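PDB 3T33: LanC-like protein GCR2 from Arabidopsis thaliana, which binds zinc and may take part in abscisic acid signalling, possibly by binding the hormone, as a plant member of the LanC-like family. Local coordinates for residues N79-G83 with R384-E390; Y89-S94 with A396-D401; C114-S118 with Y130-C134. All blocks are in the same frame, centred on the assembly; numbering follows the deposited sequence.

Overall arrangement
From the N terminus, the chain first reaches loop 79-83, which interaction 1 joins to loop 384-390 near the C-terminal end. Helix 84-98 follows directly, and interaction 2 pairs its residues 89-94 with residues 396-401 of helix 392-402. These two long-range closures cross, since their segments alternate, and they touch through Leu-80, Leu-388, Tyr-89 and Tyr-397. Interaction 3 is local. It closes a short loop between helices 101-118 and 130-144, within the long spans closed by the other two, and does not touch either. Interaction 1 joins the loops that lead into helices 84-98 and 392-402, beside the zinc site, and interaction 2 joins those helices.

Interaction 1 of 3, residues N79-G83 with R384-E390; sequences NLYTG and RPFSLFE
The ring of Tyr-81 carries Phe-389 CB over one face, a CH-pi contact 3.7 Å from CB to the ring centroid. Glu-390 OE2 lies at the edge of the tyrosine ring, near its plane, 3.8 Å from CE1. The Tyr-81 and Phe-389 rings are nearly parallel, at 23°, but slid apart and barely overlapping. The phenylalanine ring also meets Leu-80 CD2 at CE1. Tyr-81 CG lies trans to the backbone N (chi1 -172°). Although Tyr-81 CB points away from loop 384-390, this brings its ring back under Phe-389 CB.

One direct backbone bond joins the loops, from Phe-389 N to Tyr-81 O (3.0 Å). A water adds a bridge: it accepts from Leu-388 N and donates to Leu-80 O and Gly-83 O. Asn-79 OD1 accepts from Thr-82 N (3.0 Å), an Asx motif, and also from Gly-83 N. On the other loop, a type I turn runs from Arg-384 to Ser-387. Glu-390 OE1 accepts from Arg-384 N (3.1 Å) and forms a long salt bridge to Arg-384 NH1. Thr-82 CG2 packs 3.6 Å from Glu-390 OE1, while its OG1 bonds to Asp-77.

The nearest atom of the Tyr-81 side chain is about 4 Å from the zinc ion, and the side chain touches Cys-333, a zinc ligand. The contact therefore borders the metal site. Loop 79-83 leads into helix 84-98, and Leu-80 packs on Leu-85 and Tyr-89 of that helix. Loop 384-390 leads into helix 392-402, and Leu-388 packs on Tyr-397 of that one.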
# COMPACT_ATOMS: atom_id res chain seq x y z
N ASN A 79 10.15 4.04 12.18
CA ASN A 79 9.06 3.30 11.59
C ASN A 79 9.03 3.21 10.07
O ASN A 79 9.82 3.83 9.40
CB ASN A 79 7.72 3.71 12.19
CG ASN A 79 7.15 4.95 11.59
OD1 ASN A 79 7.66 5.47 10.65
ND2 ASN A 79 6.08 5.42 12.16
N LEU A 80 8.10 2.43 9.54
CA LEU A 80 8.08 2.18 8.08
C LEU A 80 7.61 3.41 7.34
O LEU A 80 8.11 3.76 6.25
CB LEU A 80 7.19 0.98 7.75
CG LEU A 80 7.23 0.47 6.32
CD1 LEU A 80 8.47 -0.40 6.06
CD2 LEU A 80 5.91 -0.30 5.96
N TYR A 81 6.65 4.08 7.99
CA TYR A 81 5.80 5.13 7.44
C TYR A 81 6.61 6.35 7.07
O TYR A 81 6.53 6.82 5.91
CB TYR A 81 4.74 5.54 8.47
CG TYR A 81 3.72 6.48 7.90
CD1 TYR A 81 3.89 7.84 7.98
CD2 TYR A 81 2.61 5.98 7.22
CE1 TYR A 81 2.98 8.67 7.40
CE2 TYR A 81 1.71 6.79 6.66
CZ TYR A 81 1.90 8.13 6.73
OH TYR A 81 0.97 8.92 6.18
N THR A 82 7.40 6.86 8.02
CA THR A 82 8.28 7.98 7.73
C THR A 82 9.75 7.74 8.12
O THR A 82 10.63 8.50 7.74
CB THR A 82 7.77 9.33 8.33
OG1 THR A 82 7.40 9.16 9.71
CG2 THR A 82 6.58 9.81 7.56
N GLY A 83 10.03 6.69 8.86
CA GLY A 83 11.38 6.54 9.39
C GLY A 83 12.25 5.60 8.58
O GLY A 83 11.99 5.32 7.36
N ARG A 384 8.23 14.35 4.87
CA ARG A 384 9.53 13.69 4.90
C ARG A 384 9.83 13.22 3.45
O ARG A 384 9.30 12.19 2.98
CB ARG A 384 9.64 12.60 5.99
CG ARG A 384 9.48 13.14 7.44
CD ARG A 384 8.04 13.49 7.62
NE ARG A 384 7.67 14.16 8.86
CZ ARG A 384 6.52 13.95 9.51
NH1 ARG A 384 5.63 13.08 9.03
NH2 ARG A 384 6.25 14.63 10.63
N PRO A 385 10.64 14.02 2.73
CA PRO A 385 10.71 13.86 1.27
C PRO A 385 11.35 12.52 0.82
O PRO A 385 11.23 12.13 -0.36
CB PRO A 385 11.52 15.10 0.80
CG PRO A 385 12.36 15.48 2.10
CD PRO A 385 11.40 15.21 3.20
N PHE A 386 11.99 11.82 1.74
CA PHE A 386 12.60 10.56 1.40
C PHE A 386 11.99 9.39 2.13
O PHE A 386 12.56 8.29 2.11
CB PHE A 386 14.15 10.61 1.59
CG PHE A 386 14.74 11.80 0.97
CD1 PHE A 386 14.92 11.85 -0.39
CD2 PHE A 386 14.97 12.93 1.73
CE1 PHE A 386 15.41 13.02 -1.00
CE2 PHE A 386 15.43 14.11 1.15
CZ PHE A 386 15.66 14.17 -0.21
N SER A 387 10.83 9.59 2.76
CA SER A 387 10.17 8.47 3.39
C SER A 387 9.48 7.51 2.39
O SER A 387 9.24 7.84 1.21
CB SER A 387 9.14 9.00 4.38
OG SER A 387 8.18 9.82 3.73
N LEU A 388 9.15 6.32 2.88
CA LEU A 388 8.38 5.39 2.16
C LEU A 388 6.94 5.91 1.91
O LEU A 388 6.48 5.92 0.76
CB LEU A 388 8.35 4.08 2.92
CG LEU A 388 8.42 2.74 2.15
CD1 LEU A 388 7.33 1.77 2.60
CD2 LEU A 388 8.47 2.86 0.60
N PHE A 389 6.22 6.35 2.95
CA PHE A 389 4.81 6.71 2.77
C PHE A 389 4.48 8.12 2.30
O PHE A 389 3.37 8.38 1.86
CB PHE A 389 3.94 6.28 3.95
CG PHE A 389 3.52 4.81 3.90
CD1 PHE A 389 4.46 3.80 4.07
CD2 PHE A 389 2.18 4.46 3.71
CE1 PHE A 389 4.08 2.45 3.97
CE2 PHE A 389 1.78 3.11 3.66
CZ PHE A 389 2.74 2.09 3.77
N GLU A 390 5.45 9.01 2.28
CA GLU A 390 5.16 10.40 1.94
C GLU A 390 6.07 10.88 0.86
O GLU A 390 5.66 11.70 0.02
CB GLU A 390 5.39 11.30 3.14
CG GLU A 390 4.30 11.20 4.20
CD GLU A 390 4.54 12.11 5.44
OE1 GLU A 390 5.68 12.66 5.60
OE2 GLU A 390 3.58 12.25 6.25
O HOH W 1 9.69 5.75 5.51

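Interaction 2 of 3, residues Y89-S94 with A396-D401; sequences YLLFKS and AYMLLD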
# COMPACT_ATOMS: atom_id res chain seq x y z
N TYR A 89 12.84 -1.31 3.91
CA TYR A 89 11.85 -2.02 3.11
C TYR A 89 12.05 -1.79 1.63
O TYR A 89 11.92 -2.69 0.82
CB TYR A 89 10.41 -1.65 3.58
CG TYR A 89 9.40 -2.71 3.25
CD1 TYR A 89 9.72 -4.07 3.25
CD2 TYR A 89 8.12 -2.35 2.84
CE1 TYR A 89 8.75 -5.04 2.88
CE2 TYR A 89 7.18 -3.29 2.49
CZ TYR A 89 7.47 -4.62 2.52
OH TYR A 89 6.42 -5.47 2.13
N LEU A 90 12.40 -0.58 1.29
CA LEU A 90 12.70 -0.25 -0.11
C LEU A 90 13.90 -1.10 -0.60
O LEU A 90 13.93 -1.57 -1.76
CB LEU A 90 12.95 1.24 -0.25
CG LEU A 90 13.55 1.64 -1.64
CD1 LEU A 90 12.58 1.30 -2.80
CD2 LEU A 90 13.94 3.15 -1.64
N LEU A 91 14.88 -1.30 0.31
CA LEU A 91 16.08 -2.08 0.03
C LEU A 91 15.75 -3.52 -0.10
O LEU A 91 16.31 -4.24 -0.96
CB LEU A 91 17.13 -1.84 1.14
CG LEU A 91 17.92 -0.56 0.89
CD1 LEU A 91 18.61 -0.16 2.14
CD2 LEU A 91 18.94 -0.81 -0.21
N PHE A 92 14.86 -3.98 0.78
CA PHE A 92 14.30 -5.33 0.65
C PHE A 92 13.56 -5.56 -0.73
O PHE A 92 13.77 -6.56 -1.39
CB PHE A 92 13.37 -5.65 1.84
CG PHE A 92 12.92 -7.09 1.86
CD1 PHE A 92 13.83 -8.10 2.12
CD2 PHE A 92 11.62 -7.43 1.56
CE1 PHE A 92 13.44 -9.45 2.08
CE2 PHE A 92 11.23 -8.79 1.51
CZ PHE A 92 12.16 -9.79 1.80
N LYS A 93 12.69 -4.65 -1.12
CA LYS A 93 11.98 -4.75 -2.39
C LYS A 93 13.00 -4.77 -3.56
O LYS A 93 12.84 -5.50 -4.56
CB LYS A 93 11.11 -3.51 -2.53
CG LYS A 93 10.48 -3.39 -3.88
CD LYS A 93 9.04 -3.92 -3.90
CE LYS A 93 8.96 -5.21 -4.49
NZ LYS A 93 7.60 -5.80 -4.25
N SER A 94 14.05 -4.00 -3.42
CA SER A 94 15.09 -3.97 -4.43
C SER A 94 15.86 -5.25 -4.48
O SER A 94 16.25 -5.74 -5.54
CB SER A 94 16.05 -2.84 -4.12
OG SER A 94 17.01 -2.77 -5.14
N ALA A 396 10.04 5.15 -5.65
CA ALA A 396 10.98 4.05 -6.04
C ALA A 396 10.39 2.67 -5.81
O ALA A 396 10.63 1.75 -6.58
CB ALA A 396 12.33 4.14 -5.27
N TYR A 397 9.62 2.53 -4.73
CA TYR A 397 9.08 1.25 -4.37
C TYR A 397 8.07 0.82 -5.44
O TYR A 397 8.05 -0.32 -5.90
CB TYR A 397 8.41 1.38 -2.98
CG TYR A 397 8.02 0.05 -2.41
CD1 TYR A 397 6.87 -0.64 -2.88
CD2 TYR A 397 8.77 -0.52 -1.39
CE1 TYR A 397 6.53 -1.91 -2.34
CE2 TYR A 397 8.44 -1.78 -0.86
CZ TYR A 397 7.35 -2.48 -1.35
OH TYR A 397 7.06 -3.74 -0.78
N MET A 398 7.25 1.76 -5.86
CA MET A 398 6.22 1.49 -6.85
C MET A 398 6.91 1.17 -8.19
O MET A 398 6.55 0.19 -8.89
CB MET A 398 5.28 2.72 -6.94
CG MET A 398 4.09 2.56 -7.90
SD MET A 398 4.67 2.79 -9.55
CE MET A 398 4.77 4.57 -9.57
N LEU A 399 7.96 1.92 -8.49
CA LEU A 399 8.67 1.75 -9.76
C LEU A 399 9.27 0.35 -9.87
O LEU A 399 9.06 -0.38 -10.91
CB LEU A 399 9.75 2.82 -9.94
CG LEU A 399 9.53 4.15 -10.67
CD1 LEU A 399 8.07 4.44 -11.00
CD2 LEU A 399 10.32 5.37 -9.99
N LEU A 400 9.93 -0.06 -8.78
CA LEU A 400 10.47 -1.41 -8.70
C LEU A 400 9.39 -2.46 -8.88
O LEU A 400 9.61 -3.52 -9.51
CB LEU A 400 11.16 -1.59 -7.35
CG LEU A 400 12.46 -0.77 -7.25
CD1 LEU A 400 13.05 -0.81 -5.83
CD2 LEU A 400 13.53 -1.21 -8.30
N ASP A 401 8.21 -2.21 -8.31
CA ASP A 401 7.13 -3.21 -8.33
C ASP A 401 6.51 -3.32 -9.79
O ASP A 401 5.88 -4.34 -10.16
CB ASP A 401 6.07 -2.81 -7.29
CG ASP A 401 5.77 -3.88 -6.29
OD1 ASP A 401 6.20 -5.04 -6.43
OD2 ASP A 401 5.04 -3.53 -5.32
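Lys-93 reaches across from helix 84-98 and places NZ 2.7 Å from Asp-401 OD1. This is a salt bridge and a hydrogen bond between buried side chains. The ammonium meets OD1 from above the carboxylate plane, 51° out of it. Lys-93 NZ has a second, weak bond to Gln-96 OE1. The other carboxylate oxygen, Asp-401 OD2, is hydrogen-bonded to Tyr-341 OH and weakly to Leu-409 N. Both oxygens of this buried acid are thus satisfied, which would probably stabilise its negative charge. Ser-94 OG is bonded to Asp-103 OD2, with a weak bond to Lys-60 NZ.

Two bends in the lysine chain lay CD on the ring of Tyr-397 and bring NZ to the acid. The lysine and tyrosine side chains cross at about a right angle. CD lies over one face, offset toward the rim, and makes a CH-pi contact 3.6 Å from the ring centroid. Tyr-89 meets the same ring obliquely, with its CE2 3.3 Å from Tyr-397 OH. The two hydroxyl oxygens, Tyr-89 OH and Tyr-397 OH, are 3.4 Å apart.

Apolar packing fills the other part of the contact. Leu-90 CD1 touches Ala-396 CB at 3.8 Å and Leu-400 CD1 at 3.7 Å. Leu-400 CD1 also meets Ser-94 CB.

The two helix segments run nearly parallel, 14° between directions, with axes 9.8 Å apart. Such side-by-side packing of helices far apart in sequence is consistent with the helical toroid of LanC-like proteins. Helix 336-350 packs on Tyr-397 and Met-398. Helix 45-69 covers Ala-396 and Leu-399, and helix 101-118 takes Leu-91 and Phe-92.

Interaction 3 of 3, residues C114-S118 with Y130-C134; sequences CDVAS and YAGVC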
# COMPACT_ATOMS: atom_id res chain seq x y z
N CYS A 114 16.94 0.24 13.63
CA CYS A 114 15.59 0.64 13.91
C CYS A 114 15.17 -0.04 15.20
O CYS A 114 14.39 0.51 15.98
CB CYS A 114 14.68 0.23 12.74
SG CYS A 114 14.78 1.39 11.30
N ASP A 115 15.66 -1.27 15.39
CA ASP A 115 15.38 -2.05 16.55
C ASP A 115 15.85 -1.34 17.83
O ASP A 115 15.04 -1.07 18.73
CB ASP A 115 16.03 -3.39 16.41
CG ASP A 115 15.65 -4.35 17.54
OD1 ASP A 115 14.55 -4.23 18.14
OD2 ASP A 115 16.47 -5.24 17.81
N VAL A 116 17.15 -1.03 17.87
CA VAL A 116 17.79 -0.18 18.90
C VAL A 116 16.96 1.07 19.20
O VAL A 116 16.63 1.35 20.38
CB VAL A 116 19.25 0.24 18.47
CG1 VAL A 116 19.86 1.31 19.41
CG2 VAL A 116 20.19 -0.97 18.37
N ALA A 117 16.61 1.82 18.16
CA ALA A 117 15.84 3.05 18.34
C ALA A 117 14.37 2.82 18.77
O ALA A 117 13.72 3.74 19.25
CB ALA A 117 15.89 3.89 17.08
N SER A 118 13.84 1.60 18.61
CA SER A 118 12.42 1.36 18.91
C SER A 118 12.10 0.65 20.25
O SER A 118 10.92 0.36 20.56
CB SER A 118 11.72 0.66 17.75
OG SER A 118 12.33 -0.57 17.42
N TYR A 130 6.52 -1.41 15.97
CA TYR A 130 7.63 -2.26 16.25
C TYR A 130 7.47 -3.64 15.61
O TYR A 130 8.48 -4.34 15.36
CB TYR A 130 7.66 -2.44 17.81
CG TYR A 130 8.82 -3.24 18.29
CD1 TYR A 130 10.10 -2.88 17.89
CD2 TYR A 130 8.66 -4.35 19.13
CE1 TYR A 130 11.25 -3.59 18.32
CE2 TYR A 130 9.81 -5.09 19.60
CZ TYR A 130 11.13 -4.67 19.18
OH TYR A 130 12.33 -5.32 19.55
N ALA A 131 6.22 -4.06 15.42
CA ALA A 131 5.92 -5.32 14.68
C ALA A 131 6.48 -5.21 13.25
O ALA A 131 6.98 -6.16 12.71
CB ALA A 131 4.37 -5.62 14.66
N GLY A 132 6.39 -4.03 12.66
CA GLY A 132 7.02 -3.77 11.34
C GLY A 132 8.50 -4.07 11.35
O GLY A 132 9.01 -4.80 10.48
N VAL A 133 9.21 -3.53 12.34
CA VAL A 133 10.68 -3.74 12.52
C VAL A 133 11.03 -5.21 12.70
O VAL A 133 11.94 -5.75 12.04
CB VAL A 133 11.19 -2.98 13.77
CG1 VAL A 133 12.68 -3.28 14.04
CG2 VAL A 133 10.89 -1.50 13.63
N CYS A 134 10.30 -5.88 13.58
CA CYS A 134 10.57 -7.27 13.81
C CYS A 134 10.21 -8.15 12.65
O CYS A 134 10.85 -9.17 12.44
CB CYS A 134 9.78 -7.72 15.04
SG CYS A 134 10.40 -6.93 16.62
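Tyr-130 OH donates to Asp-115 OD1 at 2.8 Å, the direct hydrogen bond between the two segments. The hydroxyl meets OD1 nearly along its C-O axis. The carboxylate and ring planes are only 22° apart, and OD1 sits at the ring edge, in plane. With CG swung away from its own backbone N (chi1 -176°), the Tyr-130 ring reaches across to helix 101-118.

Among the van der Waals contacts, Ser-118 OG comes to the same ring edge, 3.2 Å from Tyr-130 CD1. This serine oxygen also lies 2.7 Å from Cys-114 O and 3.1 Å from Asp-115 O, in its own helix. Val-133 CG1 packs on the backbone at Asp-115 N (3.8 Å) and reaches Cys-114 CB more loosely. Its CG2 faces Ser-118 OG.

The helix segments are roughly antiparallel, with a crossing angle of -151° and axes 10.0 Å apart. They flank a short connection in a helical hairpin. Helix 84-98 adds Leu-85 against Cys-114 and Val-133.

Asp-115 is the charged centre, balanced by Arg-156 and Arg-119. Its OD2 forms salt bridges to both, Arg-156 coming from helix 147-158. With OD1 held by the tyrosine, the buried carboxylate has partners on both oxygens, and the two arginines would be expected to keep it ionised.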